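Local coordinates for bifunctional protein FolD (Thermus thermophilus, PDB 6V6Y), which probably oxidises 5,10-methylenetetrahydrofolate with NADP+ and then hydrolyses the methenyl product to 10-formyltetrahydrofolate, working as a homodimer, at residues A[31-36]-A[80-85]; A[53-56]-A[61-64]. All blocks are in the same frame, centred on the assembly; numbering follows the deposited sequence.

Overall arrangement
Both contacts lie in the tetrahydrofolate dehydrogenase/cyclohydrolase catalytic domain, in a parallel sheet and the helices on it. After strand 4-5 and helix 8-24 the chain enters strand 31-37, then helix 41-57, then the neighbouring strand 60-66. Contact 2 closes the short turn between that helix and strand. Helix 72-84 follows, and contact 1 brings its last turn back onto strand 31-37, so contact 2 is nested inside the larger loop. The contact centres are about 12 Å apart. Strands 31-37 and 60-66 join them directly: Val34 N and O probably hydrogen-bond to Gln62 O and Glu64 N. Together the contacts tie both helices to neighbouring strands of one sheet.

Contact 1: residues A[31-36]-A[80-85]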
loop_
_atom_site.group_PDB
_atom_site.type_symbol
_atom_site.label_atom_id
_atom_site.label_comp_id
_atom_site.label_asym_id
_atom_site.label_seq_id
_atom_site.Cartn_x
_atom_site.Cartn_y
_atom_site.Cartn_z
ATOM N N SER A 31 13.598 25.005 3.830
ATOM C CA SER A 31 13.018 25.881 2.823
ATOM C C SER A 31 11.901 25.134 2.104
ATOM O O SER A 31 12.141 24.076 1.511
ATOM C CB SER A 31 14.097 26.350 1.839
ATOM O OG SER A 31 13.536 27.052 0.743
ATOM N N LEU A 32 10.698 25.697 2.129
ATOM C CA LEU A 32 9.512 25.073 1.552
ATOM C C LEU A 32 9.006 25.905 0.378
ATOM O O LEU A 32 8.859 27.126 0.493
ATOM C CB LEU A 32 8.412 24.925 2.615
ATOM C CG LEU A 32 7.000 24.493 2.191
ATOM C CD1 LEU A 32 6.952 23.021 1.752
ATOM C CD2 LEU A 32 6.009 24.752 3.332
ATOM N N ARG A 33 8.748 25.250 -0.752
ATOM C CA ARG A 33 8.092 25.888 -1.883
ATOM C C ARG A 33 6.717 25.276 -2.080
ATOM O O ARG A 33 6.592 24.058 -2.231
ATOM C CB ARG A 33 8.892 25.721 -3.171
ATOM C CG ARG A 33 10.100 26.556 -3.255
ATOM C CD ARG A 33 9.802 28.036 -3.120
ATOM N NE ARG A 33 11.049 28.695 -2.779
ATOM C CZ ARG A 33 11.929 29.104 -3.685
ATOM N NH1 ARG A 33 11.658 28.944 -4.980
ATOM N NH2 ARG A 33 13.064 29.684 -3.300
ATOM N N VAL A 34 5.699 26.121 -2.122
ATOM C CA VAL A 34 4.334 25.693 -2.352
ATOM C C VAL A 34 3.867 26.307 -3.659
ATOM O O VAL A 34 3.907 27.534 -3.824
ATOM C CB VAL A 34 3.417 26.091 -1.190
ATOM C CG1 VAL A 34 1.998 25.627 -1.474
ATOM C CG2 VAL A 34 3.949 25.489 0.097
ATOM N N ILE A 35 3.421 25.456 -4.582
ATOM C CA ILE A 35 2.955 25.858 -5.903
ATOM C C ILE A 35 1.436 25.779 -5.927
ATOM O O ILE A 35 0.859 24.758 -5.531
ATOM C CB ILE A 35 3.551 24.962 -7.004
ATOM C CG1 ILE A 35 5.071 25.121 -7.079
ATOM C CG2 ILE A 35 2.901 25.266 -8.340
ATOM C CD1 ILE A 35 5.738 24.110 -8.017
ATOM N N ARG A 36 0.791 26.839 -6.413
ATOM C CA ARG A 36 -0.655 26.850 -6.602
ATOM C C ARG A 36 -0.971 27.401 -7.986
ATOM O O ARG A 36 -0.413 28.428 -8.395
ATOM C CB ARG A 36 -1.366 27.681 -5.525
ATOM C CG ARG A 36 -2.728 28.195 -5.971
ATOM C CD ARG A 36 -3.584 28.728 -4.822
ATOM N NE ARG A 36 -3.014 29.905 -4.161
ATOM C CZ ARG A 36 -3.218 31.176 -4.524
ATOM N NH1 ARG A 36 -3.970 31.482 -5.571
ATOM N NH2 ARG A 36 -2.662 32.158 -3.826
ATOM N N ALA A 80 11.226 20.859 -12.137
ATOM C CA ALA A 80 12.593 20.419 -12.404
ATOM C C ALA A 80 13.597 21.466 -11.937
ATOM O O ALA A 80 14.624 21.130 -11.328
ATOM C CB ALA A 80 12.781 20.127 -13.891
ATOM N N ALA A 81 13.307 22.743 -12.199
ATOM C CA ALA A 81 14.152 23.819 -11.687
ATOM C C ALA A 81 14.258 23.759 -10.168
ATOM O O ALA A 81 15.354 23.896 -9.611
ATOM C CB ALA A 81 13.595 25.171 -12.134
ATOM N N LEU A 82 13.126 23.534 -9.476
ATOM C CA LEU A 82 13.154 23.456 -8.016
ATOM C C LEU A 82 13.828 22.178 -7.521
ATOM O O LEU A 82 14.463 22.191 -6.457
ATOM C CB LEU A 82 11.735 23.565 -7.453
ATOM C CG LEU A 82 10.952 24.844 -7.724
ATOM C CD1 LEU A 82 9.535 24.755 -7.150
ATOM C CD2 LEU A 82 11.695 26.058 -7.159
ATOM N N ASN A 83 13.692 21.064 -8.255
ATOM C CA ASN A 83 14.418 19.844 -7.890
ATOM C C ASN A 83 15.918 20.088 -7.857
ATOM O O ASN A 83 16.617 19.607 -6.956
ATOM C CB ASN A 83 14.117 18.710 -8.873
ATOM C CG ASN A 83 12.774 18.047 -8.631
ATOM O OD1 ASN A 83 12.224 18.076 -7.517
ATOM N ND2 ASN A 83 12.232 17.447 -9.685
ATOM N N ALA A 84 16.436 20.828 -8.841
ATOM C CA ALA A 84 17.869 21.095 -8.906
ATOM C C ALA A 84 18.310 22.233 -7.990
ATOM O O ALA A 84 19.500 22.314 -7.657
ATOM C CB ALA A 84 18.277 21.401 -10.349
ATOM N N ASP A 85 17.390 23.101 -7.566
ATOM C CA ASP A 85 17.734 24.207 -6.675
ATOM C C ASP A 85 18.119 23.646 -5.313
ATOM O O ASP A 85 17.261 23.279 -4.500
ATOM C CB ASP A 85 16.574 25.187 -6.560
ATOM C CG ASP A 85 16.956 26.466 -5.827
ATOM O OD1 ASP A 85 17.854 26.438 -4.943
ATOM O OD2 ASP A 85 16.329 27.502 -6.132
#
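This is a small helix-on-sheet contact, in which Leu82 near the end of helix 72-84 packs on Arg33 and Ile35 of strand 31-37. The two strand residues are two apart, so both point to the same face of the sheet, toward the helix. Leu82 divides its methyls between them. Its CD1 meets Ile35 CD1 tip to tip at 3.9 Å and also lies 4.1 Å from Arg33 CB. Its CD2 goes to the guanidinium end, 3.6 Å from Arg33 NH1. The Arg33 chain crosses the leucine side chain at about a right angle. Its bend at chi2 (-58°) lets NH1 as well as CB border Leu82, CB near CD1 and NH1 near CD2. The guanidinium has its strong partner outside the two segments, in a salt bridge from NH1 to Glu64. Asp85 is the first residue beyond the helix, and its OD2 is 4.8 Å from Arg33 NH2, too far for contact. The strand is hydrogen-bonded in the sheet between strands 60-66 and 90-93. Leu82 also touches Glu64 and Ile91 on these flanking strands, while Leu32 and Val34 pack on helix 41-57.

Contact 2: residues A[53-56]-A[61-64]; sequences RARA and SQVE
Ala54 and Arg55 of helix 41-57 meet Ser61 and Gln62 at the start of strand 60-66. The buried part is small and close. Ala54 CB points at the strand and lies 3.6 Å from Ser61 CB. The Ser61 hydroxyl is hydrogen-bonded to Asp51, one turn back along the helix. Arg55 touches the strand at two places along its length. Its CG sits 3.9 Å from Ser61 CB, and further on a bend at chi3 (126°) turns the guanidinium over the strand backbone. Ser61 O then stands over the centre of one Arg55 guanidinium face, 3.3 Å above the plane. Arg55 NH1 is 3.4 Å from Ser61 O, but the angle is too poor for a hydrogen bond. The polar anchor of NH1 is a salt bridge to Asp51, so this aspartate holds both Arg55 and Ser61. Gln62 starts away from the helix, but its chain folds at chi2 and brings the amide back. Gln62 NE2 comes within 3.9 Å of Arg55 NH2, a contact without a hydrogen bond. The Gln62 amide stands nearly upright (85°) to the Arg55 guanidinium plane. A water lies between the segments: it donates to Gln62 OE1 at 2.7 Å and receives a weak bond from Arg55 NH1, while its short approach to Val63 N is doubtful. Arg55 and Gln62 are exposed and also touch a crystal neighbour, so their conformations may partly reflect packing in the crystal. The arrangement is the helix-to-strand return of a beta-alpha-beta unit, here strand 31-37, helix 41-57 and strand 60-66 of the catalytic domain.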
loop_
_atom_site.group_PDB
_atom_site.type_symbol
_atom_site.label_atom_id
_atom_site.label_comp_id
_atom_site.label_asym_id
_atom_site.label_seq_id
_atom_site.Cartn_x
_atom_site.Cartn_y
_atom_site.Cartn_z
ATOM N N ARG A 53 2.268 29.035 8.811
ATOM C CA ARG A 53 2.854 28.235 9.876
ATOM C C ARG A 53 4.331 27.950 9.617
ATOM O O ARG A 53 5.147 27.951 10.550
ATOM C CB ARG A 53 2.072 26.935 10.038
ATOM C CG ARG A 53 2.850 25.949 10.874
ATOM C CD ARG A 53 2.951 26.473 12.334
ATOM N NE ARG A 53 1.643 26.574 12.980
ATOM C CZ ARG A 53 1.448 26.971 14.239
ATOM N NH1 ARG A 53 2.488 27.311 15.003
ATOM N NH2 ARG A 53 0.212 27.018 14.741
ATOM N N ALA A 54 4.694 27.672 8.366
ATOM C CA ALA A 54 6.103 27.495 8.062
ATOM C C ALA A 54 6.898 28.742 8.449
ATOM O O ALA A 54 7.975 28.647 9.051
ATOM C CB ALA A 54 6.280 27.169 6.576
ATOM N N ARG A 55 6.371 29.921 8.131
ATOM C CA ARG A 55 7.101 31.143 8.455
ATOM C C ARG A 55 7.153 31.349 9.961
ATOM O O ARG A 55 8.216 31.660 10.509
ATOM C CB ARG A 55 6.469 32.331 7.728
ATOM C CG ARG A 55 6.860 32.361 6.257
ATOM C CD ARG A 55 5.936 33.222 5.408
ATOM N NE ARG A 55 6.757 34.186 4.695
ATOM C CZ ARG A 55 6.601 34.564 3.436
ATOM N NH1 ARG A 55 5.638 34.063 2.684
ATOM N NH2 ARG A 55 7.433 35.449 2.932
ATOM N N ALA A 56 6.041 31.084 10.657
ATOM C CA ALA A 56 6.040 31.183 12.114
ATOM C C ALA A 56 7.088 30.277 12.743
ATOM O O ALA A 56 7.656 30.619 13.785
ATOM C CB ALA A 56 4.653 30.857 12.664
ATOM N N SER A 61 9.773 30.057 3.519
ATOM C CA SER A 61 8.567 29.546 2.892
ATOM C C SER A 61 8.096 30.501 1.812
ATOM O O SER A 61 7.962 31.704 2.044
ATOM C CB SER A 61 7.445 29.325 3.911
ATOM O OG SER A 61 6.224 29.011 3.248
ATOM N N GLN A 62 7.770 29.953 0.654
ATOM C CA GLN A 62 7.465 30.798 -0.479
ATOM C C GLN A 62 6.343 30.134 -1.263
ATOM O O GLN A 62 6.431 28.946 -1.584
ATOM C CB GLN A 62 8.754 30.988 -1.301
ATOM C CG GLN A 62 8.899 32.291 -2.043
ATOM C CD GLN A 62 8.470 33.507 -1.231
ATOM O OE1 GLN A 62 7.480 34.145 -1.585
ATOM N NE2 GLN A 62 9.237 33.875 -0.194
ATOM N N VAL A 63 5.280 30.883 -1.545
ATOM C CA VAL A 63 4.174 30.400 -2.372
ATOM C C VAL A 63 4.379 30.930 -3.786
ATOM O O VAL A 63 4.529 32.141 -3.987
ATOM C CB VAL A 63 2.811 30.845 -1.813
ATOM C CG1 VAL A 63 1.672 30.338 -2.706
ATOM C CG2 VAL A 63 2.627 30.357 -0.384
ATOM N N GLU A 64 4.407 30.035 -4.769
ATOM C CA GLU A 64 4.497 30.430 -6.173
ATOM C C GLU A 64 3.123 30.234 -6.790
ATOM O O GLU A 64 2.684 29.099 -6.989
ATOM C CB GLU A 64 5.552 29.629 -6.932
ATOM C CG GLU A 64 6.863 29.530 -6.223
ATOM C CD GLU A 64 7.963 28.985 -7.107
ATOM O OE1 GLU A 64 9.132 28.989 -6.652
ATOM O OE2 GLU A 64 7.665 28.550 -8.252
HETATM O O HOH W 1 5.076 33.243 -0.636
#